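Local structure of MRG701 (Oryza sativa, 5IN1) at residues 8-13 against 60-65; 19-24 against 37-42. The protein probably reads methylated lysine on histone tails through its chromodomain, as relatives of the MRG family do, and so takes part in transcriptional control. All blocks are in the same frame, centred on the assembly; numbering follows the deposited sequence.

Contact 1. Residues 8-13 against 60-65; sequences RVLAYH and ENIRKQ
Leu10 of strand 8-13 faces Asn61 of helix 60-65 with their CA atoms 7.8 Å apart, the closest CA pair between the two segments. This is the packing of the C-terminal helix of the chromodomain against a strand of its curved antiparallel sheet; the axes of the two segments come within 9.8 Å, and their N-to-C directions differ by 36°. The two methyls of Leu10 make most of the contact with the helix. CD1 of Leu10 reaches the first turn of the segment, 3.5 Å from the backbone O of Asn61, and also touches CB of Asn61 and, at 4.1 Å, CG1 of Ile62. CB of Leu10 points toward the helix, and a chi1 of -64° sets CG beside the backbone N, which brings CD1 to Asn61 and CD2 to Gln65. The amide of Asn61 is engaged by another part of the chain, ND2 donating to the backbone O of Lys56, while Leu57 packs on both Leu10 and Ile62. One turn on, the extended Gln65 chain crosses Leu10 at about a right angle; its NE2 is hydrogen-bonded to the backbone O of Leu17, which ties the helix to strand 16-28 and fixes the amide beside the leucine. Farther along the strand, Tyr12 crosses the bent Lys64 chain, its OH lying 4.1 Å from CE of Lys64.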
# COMPACT_ATOMS: atom_id res chain seq x y z
N ARG A 8 2.52 17.24 1.49
CA ARG A 8 2.94 18.10 0.40
C ARG A 8 4.10 17.45 -0.33
O ARG A 8 5.04 16.96 0.31
CB ARG A 8 3.31 19.49 0.92
CG ARG A 8 2.11 20.47 1.00
CD ARG A 8 0.98 20.01 1.92
NE ARG A 8 -0.08 21.01 1.98
CZ ARG A 8 -1.31 20.79 2.46
NH1 ARG A 8 -1.65 19.60 2.92
NH2 ARG A 8 -2.19 21.78 2.47
N VAL A 9 4.02 17.45 -1.66
CA VAL A 9 4.98 16.80 -2.54
C VAL A 9 5.30 17.76 -3.68
O VAL A 9 4.67 18.81 -3.82
CB VAL A 9 4.44 15.47 -3.11
CG1 VAL A 9 4.13 14.49 -1.98
CG2 VAL A 9 3.19 15.69 -3.97
N LEU A 10 6.29 17.39 -4.49
CA LEU A 10 6.52 18.02 -5.78
C LEU A 10 5.95 17.11 -6.87
O LEU A 10 6.09 15.89 -6.78
CB LEU A 10 8.01 18.28 -6.01
CG LEU A 10 8.61 19.27 -5.02
CD1 LEU A 10 10.12 19.30 -5.13
CD2 LEU A 10 8.03 20.67 -5.24
N ALA A 11 5.29 17.69 -7.85
CA ALA A 11 4.67 16.93 -8.94
C ALA A 11 5.01 17.56 -10.28
O ALA A 11 4.92 18.78 -10.47
CB ALA A 11 3.16 16.88 -8.77
N TYR A 12 5.41 16.73 -11.23
CA TYR A 12 5.55 17.17 -12.60
C TYR A 12 4.18 17.48 -13.20
O TYR A 12 3.22 16.74 -13.01
CB TYR A 12 6.26 16.12 -13.45
CG TYR A 12 7.74 16.06 -13.25
CD1 TYR A 12 8.54 17.11 -13.66
CD2 TYR A 12 8.36 14.96 -12.65
CE1 TYR A 12 9.92 17.09 -13.49
CE2 TYR A 12 9.73 14.93 -12.48
CZ TYR A 12 10.50 15.98 -12.92
OH TYR A 12 11.88 15.97 -12.76
N HIS A 13 4.10 18.57 -13.93
CA HIS A 13 2.96 18.82 -14.79
C HIS A 13 3.57 19.44 -16.02
O HIS A 13 3.87 20.63 -16.03
CB HIS A 13 1.92 19.72 -14.14
CG HIS A 13 0.54 19.54 -14.69
ND1 HIS A 13 0.10 20.22 -15.80
CD2 HIS A 13 -0.48 18.74 -14.30
CE1 HIS A 13 -1.15 19.86 -16.06
NE2 HIS A 13 -1.52 18.97 -15.17
N GLU A 60 16.84 18.31 -1.62
CA GLU A 60 17.45 17.94 -2.89
C GLU A 60 16.44 18.04 -4.04
O GLU A 60 16.78 18.51 -5.12
CB GLU A 60 18.02 16.53 -2.83
CG GLU A 60 18.75 16.11 -4.10
CD GLU A 60 19.99 15.27 -3.79
OE1 GLU A 60 20.43 15.28 -2.63
OE2 GLU A 60 20.53 14.65 -4.71
N ASN A 61 15.20 17.62 -3.81
CA ASN A 61 14.21 17.67 -4.87
C ASN A 61 13.73 19.09 -5.11
O ASN A 61 13.39 19.44 -6.23
CB ASN A 61 13.04 16.74 -4.55
CG ASN A 61 13.43 15.28 -4.62
OD1 ASN A 61 14.34 14.92 -5.38
ND2 ASN A 61 12.76 14.45 -3.84
N ILE A 62 13.73 19.92 -4.07
CA ILE A 62 13.40 21.32 -4.24
C ILE A 62 14.50 21.99 -5.07
O ILE A 62 14.22 22.85 -5.92
CB ILE A 62 13.20 22.02 -2.88
CG1 ILE A 62 11.94 21.48 -2.21
CG2 ILE A 62 13.11 23.51 -3.09
CD1 ILE A 62 11.76 21.92 -0.78
N ARG A 63 15.74 21.58 -4.85
CA ARG A 63 16.85 22.08 -5.67
C ARG A 63 16.67 21.67 -7.15
O ARG A 63 17.02 22.43 -8.05
CB ARG A 63 18.20 21.56 -5.15
CG ARG A 63 18.66 22.13 -3.82
CD ARG A 63 18.85 23.62 -3.87
NE ARG A 63 19.30 24.10 -2.56
CZ ARG A 63 20.47 24.67 -2.32
NH1 ARG A 63 21.34 24.89 -3.31
NH2 ARG A 63 20.78 25.06 -1.09
N LYS A 64 16.12 20.47 -7.39
CA LYS A 64 15.79 20.05 -8.75
C LYS A 64 14.73 20.95 -9.38
O LYS A 64 14.86 21.36 -10.54
CB LYS A 64 15.31 18.60 -8.75
CG LYS A 64 14.93 18.05 -10.11
CD LYS A 64 16.14 17.91 -11.01
CE LYS A 64 15.79 17.23 -12.33
NZ LYS A 64 16.99 17.23 -13.23
N GLN A 65 13.70 21.29 -8.61
CA GLN A 65 12.70 22.24 -9.07
C GLN A 65 13.36 23.55 -9.51
O GLN A 65 13.08 24.06 -10.59
CB GLN A 65 11.67 22.50 -7.99
CG GLN A 65 10.67 23.60 -8.34
CD GLN A 65 9.82 23.95 -7.14
OE1 GLN A 65 10.34 24.34 -6.09
NE2 GLN A 65 8.49 23.82 -7.28

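Contact 2. Residues 19-24 against 37-42; sequences EAKVQK and HYLGWS
Glu19 meets Leu39 through both backbone and side chain. Its carbonyl O accepts a hydrogen bond from Leu39 N, N to O 3.0 Å, the donor tilted 23° from the carbonyl plane, while its extended carboxylate arm runs past CD1 of Leu39, with OE1 3.6 Å from that methyl. Ala20 pairs with Tyr38 as a non-hydrogen-bonded antiparallel pair, CA to CA 4.2 Å; its CB lies 4.3 Å from CD1 of the tyrosine ring, whose OH is hydrogen-bonded to OE1 of Glu47. Lys21 and His37 form the next, hydrogen-bonded pair: Lys21 N donates to His37 O at 2.9 Å and His37 N returns a bond to Lys21 O, both donors lying in the carbonyl plane. The segments thus belong to the beta hairpin of strands 16-28 and 31-38 in the chromodomain sheet, and a type II turn from Tyr38 to Trp41 leads the chain away from the strand, closed by Trp41 N to Tyr38 O. CG of Lys21 sits between its backbone N and carbonyl carbon (chi1 62°), which sends the chain alongside His37, pointing the same way, until NZ stands 3.4 Å from CD2 of the imidazole; CD2 of Leu39 lies across the lysine's methylenes. An alanine in place of Lys21 is likely to strip this cover from the imidazole and from CD2 of Leu39, leaving a gap between them. Gln23, at a classic beta bulge where it and Lys24 both face His35, comes back toward His37. Its NE2 is 3.7 Å from CB of His37, the amide and ring planes 35° apart; OE1 is hydrogen-bonded to His35 ND1, and Asp46 accepts from both residues, OD2 from Gln23 NE2 and OD1 joined to His37 ND1.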
# COMPACT_ATOMS: atom_id res chain seq x y z
N GLU A 19 4.43 22.38 -6.47
CA GLU A 19 4.00 21.85 -5.20
C GLU A 19 2.56 21.36 -5.30
O GLU A 19 1.71 22.01 -5.93
CB GLU A 19 4.14 22.89 -4.08
CG GLU A 19 4.11 22.22 -2.72
CD GLU A 19 4.41 23.16 -1.56
OE1 GLU A 19 4.26 24.39 -1.70
OE2 GLU A 19 4.82 22.64 -0.49
N ALA A 20 2.30 20.22 -4.69
CA ALA A 20 0.98 19.60 -4.71
C ALA A 20 0.72 18.98 -3.36
O ALA A 20 1.65 18.79 -2.57
CB ALA A 20 0.89 18.53 -5.81
N LYS A 21 -0.53 18.64 -3.09
CA LYS A 21 -0.84 17.91 -1.88
C LYS A 21 -1.59 16.62 -2.22
O LYS A 21 -2.45 16.58 -3.10
CB LYS A 21 -1.65 18.76 -0.92
CG LYS A 21 -2.98 19.18 -1.45
CD LYS A 21 -3.74 19.97 -0.40
CE LYS A 21 -4.90 20.73 -1.03
NZ LYS A 21 -4.73 22.20 -0.93
N VAL A 22 -1.24 15.56 -1.50
CA VAL A 22 -1.90 14.28 -1.67
C VAL A 22 -3.26 14.30 -0.96
O VAL A 22 -3.32 14.52 0.24
CB VAL A 22 -1.03 13.14 -1.11
CG1 VAL A 22 -1.78 11.80 -1.21
CG2 VAL A 22 0.29 13.09 -1.83
N GLN A 23 -4.32 14.09 -1.73
CA GLN A 23 -5.69 14.05 -1.21
C GLN A 23 -6.07 12.65 -0.77
O GLN A 23 -6.75 12.47 0.24
CB GLN A 23 -6.69 14.54 -2.26
CG GLN A 23 -6.51 15.99 -2.67
CD GLN A 23 -7.26 16.31 -3.95
OE1 GLN A 23 -7.13 15.61 -4.95
NE2 GLN A 23 -8.05 17.38 -3.92
N LYS A 24 -5.63 11.65 -1.54
CA LYS A 24 -5.95 10.24 -1.28
C LYS A 24 -4.82 9.37 -1.80
O LYS A 24 -4.22 9.68 -2.82
CB LYS A 24 -7.28 9.87 -1.94
CG LYS A 24 -8.51 10.35 -1.16
CD LYS A 24 -9.83 10.09 -1.87
CE LYS A 24 -10.87 11.16 -1.51
NZ LYS A 24 -12.00 10.66 -0.68
N HIS A 37 -3.81 17.47 -5.59
CA HIS A 37 -4.23 18.82 -5.94
C HIS A 37 -2.98 19.68 -6.10
O HIS A 37 -2.12 19.67 -5.22
CB HIS A 37 -5.15 19.40 -4.86
CG HIS A 37 -5.43 20.86 -5.04
ND1 HIS A 37 -6.20 21.33 -6.08
CD2 HIS A 37 -5.00 21.95 -4.36
CE1 HIS A 37 -6.24 22.65 -6.03
NE2 HIS A 37 -5.53 23.06 -5.00
N TYR A 38 -2.87 20.40 -7.22
CA TYR A 38 -1.73 21.27 -7.46
C TYR A 38 -1.98 22.60 -6.77
O TYR A 38 -3.02 23.22 -7.02
CB TYR A 38 -1.50 21.46 -8.97
CG TYR A 38 -1.21 20.14 -9.68
CD1 TYR A 38 0.10 19.72 -9.88
CD2 TYR A 38 -2.24 19.32 -10.12
CE1 TYR A 38 0.37 18.51 -10.52
CE2 TYR A 38 -1.98 18.12 -10.77
CZ TYR A 38 -0.68 17.71 -10.94
OH TYR A 38 -0.43 16.51 -11.58
N LEU A 39 -1.07 23.01 -5.89
CA LEU A 39 -1.38 24.16 -5.03
C LEU A 39 -1.50 25.43 -5.86
O LEU A 39 -0.61 25.76 -6.66
CB LEU A 39 -0.32 24.35 -3.94
CG LEU A 39 -0.09 23.16 -3.02
CD1 LEU A 39 0.76 23.57 -1.83
CD2 LEU A 39 -1.42 22.55 -2.58
N GLY A 40 -2.60 26.15 -5.66
CA GLY A 40 -2.88 27.38 -6.39
C GLY A 40 -3.55 27.17 -7.74
O GLY A 40 -3.89 28.15 -8.41
N TRP A 41 -3.74 25.91 -8.14
CA TRP A 41 -4.38 25.60 -9.43
C TRP A 41 -5.85 25.27 -9.26
O TRP A 41 -6.29 24.97 -8.16
CB TRP A 41 -3.68 24.42 -10.11
CG TRP A 41 -2.39 24.73 -10.75
CD1 TRP A 41 -1.58 25.81 -10.52
CD2 TRP A 41 -1.73 23.95 -11.76
NE1 TRP A 41 -0.47 25.75 -11.32
CE2 TRP A 41 -0.54 24.62 -12.09
CE3 TRP A 41 -2.05 22.77 -12.44
CZ2 TRP A 41 0.36 24.13 -13.05
CZ3 TRP A 41 -1.17 22.29 -13.39
CH2 TRP A 41 0.02 22.98 -13.69
N SER A 42 -6.59 25.31 -10.36
CA SER A 42 -7.98 24.89 -10.38
C SER A 42 -8.13 23.45 -9.90
O SER A 42 -7.28 22.61 -10.19
CB SER A 42 -8.55 25.02 -11.80
OG SER A 42 -9.84 24.44 -11.89

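How the contacts relate
Contact 2 is nested within the chain loop that contact 1 closes, and their centres lie 13 Å apart. Strands 8-13 and 16-28 are neighbours in one sheet, so the two contacts join directly: Val9 N lies 2.9 Å from Ala20 O, a probable hydrogen bond, and Val9 O is 3.6 Å from CG of Glu19. At the far end of strand 8-13, the ring of His13 meets those of both Tyr38 and Trp41 edge-to-face, its CD2 3.5 Å from CZ of Tyr38. Trp45 packs edge-to-face on the same histidine, and Tyr18 meets Trp41; such an aromatic cluster is consistent with the methyl-lysine cage of related chromodomains. The helix packs on the same strand whose His13 joins this group.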